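Local coordinates for protein RNA-dependent RNA polymerase (Taggert virus, PDB 6DX3) that contains a viral OTU-domain cysteine protease that probably cleaves ubiquitin from the proteins to which it is conjugated, at residues T75-E78 / T79-T82; E104-F107 / F108-A112. All coordinates share one frame; numbering follows the deposited sequence.

Interaction 1 of 2, residues T75-E78 / T79-T82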
# COMPACT_ATOMS: atom_id res chain seq x y z
N THR A 75 17.84 -3.21 -6.75
CA THR A 75 17.95 -1.77 -6.52
C THR A 75 16.96 -1.26 -5.48
O THR A 75 16.78 -0.05 -5.35
CB THR A 75 17.76 -1.00 -7.83
OG1 THR A 75 16.44 -1.22 -8.32
CG2 THR A 75 18.78 -1.44 -8.87
N THR A 76 16.29 -2.16 -4.75
CA THR A 76 15.29 -1.78 -3.76
C THR A 76 15.89 -2.05 -2.38
O THR A 76 16.07 -3.21 -1.99
CB THR A 76 13.99 -2.54 -3.97
OG1 THR A 76 13.52 -2.33 -5.31
CG2 THR A 76 12.92 -2.06 -2.99
N GLU A 77 16.20 -0.98 -1.64
CA GLU A 77 16.88 -1.13 -0.36
C GLU A 77 16.02 -1.86 0.66
O GLU A 77 16.56 -2.54 1.55
CB GLU A 77 17.29 0.24 0.20
CG GLU A 77 18.21 1.03 -0.71
CD GLU A 77 19.50 0.28 -1.03
OE1 GLU A 77 20.21 -0.12 -0.09
OE2 GLU A 77 19.79 0.09 -2.23
N GLU A 78 14.70 -1.74 0.56
CA GLU A 78 13.82 -2.41 1.53
C GLU A 78 14.00 -3.92 1.52
O GLU A 78 13.71 -4.57 2.53
CB GLU A 78 12.36 -2.04 1.26
CG GLU A 78 11.39 -2.63 2.27
CD GLU A 78 10.09 -1.85 2.38
OE1 GLU A 78 9.36 -2.09 3.36
OE2 GLU A 78 9.79 -1.02 1.50
N THR A 79 14.49 -4.50 0.42
CA THR A 79 14.71 -5.94 0.40
C THR A 79 15.80 -6.38 1.36
O THR A 79 15.82 -7.55 1.76
CB THR A 79 15.07 -6.41 -1.01
OG1 THR A 79 16.40 -6.00 -1.34
CG2 THR A 79 14.09 -5.86 -2.05
N LYS A 80 16.70 -5.48 1.77
CA LYS A 80 17.89 -5.90 2.49
C LYS A 80 17.60 -6.34 3.92
O LYS A 80 18.46 -6.98 4.54
CB LYS A 80 18.93 -4.77 2.47
CG LYS A 80 19.61 -4.59 1.12
CD LYS A 80 20.33 -3.26 1.04
CE LYS A 80 21.25 -3.20 -0.17
NZ LYS A 80 21.86 -1.85 -0.34
N THR A 81 16.43 -6.02 4.46
CA THR A 81 16.06 -6.43 5.81
C THR A 81 15.00 -7.52 5.82
O THR A 81 14.31 -7.71 6.83
CB THR A 81 15.59 -5.22 6.62
OG1 THR A 81 14.63 -4.48 5.86
CG2 THR A 81 16.76 -4.31 6.96
N THR A 82 14.85 -8.26 4.72
CA THR A 82 13.90 -9.36 4.66
C THR A 82 14.52 -10.70 5.04
O THR A 82 13.78 -11.61 5.46
CB THR A 82 13.30 -9.48 3.26
OG1 THR A 82 14.32 -9.85 2.33
CG2 THR A 82 12.67 -8.17 2.83
O HOH W 1 16.13 -2.47 4.22
O HOH W 2 12.25 -5.23 4.80

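Interaction 2 of 2, residues E104-F107 / F108-A112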
# COMPACT_ATOMS: atom_id res chain seq x y z
N GLU A 104 5.71 -5.18 -0.81
CA GLU A 104 4.93 -5.38 -2.03
C GLU A 104 4.34 -4.07 -2.53
O GLU A 104 4.21 -3.87 -3.74
CB GLU A 104 3.83 -6.41 -1.79
CG GLU A 104 4.33 -7.84 -1.58
CD GLU A 104 5.06 -8.03 -0.26
OE1 GLU A 104 6.31 -8.01 -0.26
OE2 GLU A 104 4.39 -8.19 0.78
N VAL A 105 3.96 -3.18 -1.61
CA VAL A 105 3.58 -1.83 -2.02
C VAL A 105 4.76 -1.13 -2.67
O VAL A 105 4.62 -0.44 -3.69
CB VAL A 105 3.05 -1.02 -0.82
CG1 VAL A 105 2.76 0.40 -1.24
CG2 VAL A 105 1.83 -1.68 -0.22
N ASN A 106 5.95 -1.28 -2.08
CA ASN A 106 7.17 -0.71 -2.64
C ASN A 106 7.34 -1.11 -4.10
O ASN A 106 7.52 -0.25 -4.98
CB ASN A 106 8.37 -1.17 -1.81
CG ASN A 106 9.63 -0.36 -2.08
OD1 ASN A 106 9.87 0.08 -3.21
ND2 ASN A 106 10.44 -0.17 -1.05
N PHE A 107 7.25 -2.41 -4.39
CA PHE A 107 7.46 -2.88 -5.76
C PHE A 107 6.36 -2.41 -6.70
O PHE A 107 6.63 -2.01 -7.84
CB PHE A 107 7.57 -4.40 -5.77
CG PHE A 107 8.91 -4.91 -5.36
CD1 PHE A 107 10.07 -4.33 -5.84
CD2 PHE A 107 9.03 -5.97 -4.47
CE1 PHE A 107 11.32 -4.79 -5.45
CE2 PHE A 107 10.27 -6.44 -4.07
CZ PHE A 107 11.41 -5.85 -4.57
N PHE A 108 5.10 -2.44 -6.25
CA PHE A 108 4.01 -2.02 -7.12
C PHE A 108 4.10 -0.53 -7.45
O PHE A 108 3.84 -0.13 -8.59
CB PHE A 108 2.66 -2.33 -6.48
CG PHE A 108 1.48 -1.88 -7.30
CD1 PHE A 108 1.08 -2.60 -8.41
CD2 PHE A 108 0.78 -0.73 -6.95
CE1 PHE A 108 -0.00 -2.18 -9.17
CE2 PHE A 108 -0.30 -0.31 -7.71
CZ PHE A 108 -0.70 -1.03 -8.81
N SER A 109 4.46 0.29 -6.46
CA SER A 109 4.60 1.72 -6.70
C SER A 109 5.68 2.00 -7.74
O SER A 109 5.54 2.91 -8.57
CB SER A 109 4.93 2.44 -5.39
OG SER A 109 6.14 1.95 -4.84
N GLN A 110 6.77 1.23 -7.71
CA GLN A 110 7.81 1.37 -8.73
C GLN A 110 7.31 0.94 -10.10
O GLN A 110 7.61 1.60 -11.10
CB GLN A 110 9.04 0.55 -8.34
CG GLN A 110 9.74 1.00 -7.07
CD GLN A 110 11.08 0.32 -6.88
OE1 GLN A 110 11.98 0.46 -7.71
NE2 GLN A 110 11.23 -0.42 -5.79
N LYS A 111 6.57 -0.17 -10.16
CA LYS A 111 6.11 -0.68 -11.45
C LYS A 111 5.03 0.20 -12.05
O LYS A 111 5.07 0.55 -13.23
CB LYS A 111 5.60 -2.12 -11.29
CG LYS A 111 5.13 -2.77 -12.59
CD LYS A 111 6.26 -3.50 -13.29
CE LYS A 111 5.74 -4.62 -14.18
NZ LYS A 111 4.87 -4.13 -15.27
N ALA A 112 4.04 0.58 -11.24
CA ALA A 112 2.92 1.37 -11.73
C ALA A 112 3.21 2.86 -11.77
O ALA A 112 2.39 3.61 -12.32
CB ALA A 112 1.68 1.11 -10.88

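Interaction 1 of 2, residues T75-E78 / T79-T82
Thr79 grips the backbone oxygen of Thr76 with both its side chain and its main chain. Its OG1 donates to Thr76 O at 2.9 Å, almost straight out from the carbonyl (C=O...donor angle 174°), while Thr79 N reaches the same oxygen from above the carbonyl plane at 3.2 Å. With chi1 at 73°, OG1 folds back over the turn and CG2 lies beside the backbone N, 3.8 Å from Thr76 CB. The backbone bond from Lys80 N to Glu77 O (3.0 Å) adds the next i to i+3 link of a short 3-10 turn. Thr82 repeats the double grip on Thr79 O, its OG1 donating in the carbonyl plane at 2.8 Å.

Charge adds a salt bridge: Glu77 and Lys80 run side by side, with OE1 against NZ, though the modelled separation is so short that its exact value is doubtful. Two waters tie Thr81 OG1 back to the turn, one donating to Glu77 O and the other to Glu78 O.

The turn links helix 57-72 to helix 86-93. Thr76 OG1 bonds back to Phe72 O, Glu78 reaches Tyr133 of strand 126-133 and Ser102, and Thr79 packs on Phe107 of helix 102-112.

Interaction 2 of 2, residues E104-F107 / F108-A112
Asn106 O receives two donors from the next turn of the helix, Ser109 OG at 2.6 Å and Gln110 N at 3.2 Å, both from the same face of its carbonyl plane. The Ser109 hydroxyl gets there because chi1 is 60°, which sets OG between the backbone N and the carbonyl carbon and turns it back along the helix. It stands above the carbonyl plane, whereas Gln110 N makes the usual i to i+4 bond. Equivalent backbone bonds join Phe108 N to Glu104 O, Ser109 N to Val105 O and Lys111 N to Phe107 O, so the helix is regular through this stretch.

A second link runs between side chains. Gln110 NE2 donates to Asn106 OD1 at 3.0 Å, a bent bond (N-H...O 142°), and the two amide planes are turned 52° apart. The Gln110 amide also lies alongside the Phe107 ring, NE2 approaching CD1 obliquely at 4.1 Å. One turn further on, Ala112 CB sits 3.8 Å above one face of the Phe108 ring, toward its rim.

The helix is wedged among others: Phe107 and Phe108 pack on helix 57-72, Val105 and Phe108 on helix 40-49, and Ser109 on Tyr133 of strand 126-133. Glu104 bonds to Tyr89, and Lys111 to Gln64. With its oxygen taken by Gln110, the buried Asn106 amide keeps its nitrogen as a donor for Glu78, which fixes which way round the amide lies.

In the fold
Interactions 1 and 2 have centres about 13 Å apart, yet they meet directly: the 75-82 turn rests on one flank of helix 102-112. Two probable hydrogen bonds join them, Glu78 OE2 to Asn106 ND2 at 2.8 Å and Thr76 OG1 to Gln110 NE2 at 3.0 Å. Both amides bonded to each other in interaction 2 thus also hold the turn of interaction 1. Beside these bonds, Thr76 OG1 packs on Phe107 CE1 (3.3 Å) and Thr76 CG2 on Asn106 ND2 (3.7 Å). Helix 102-112 also packs against helix 40-49, whose start carries the catalytic cysteine in OTU proteases, so interaction 2 probably lies nearer the catalytic machinery than interaction 1.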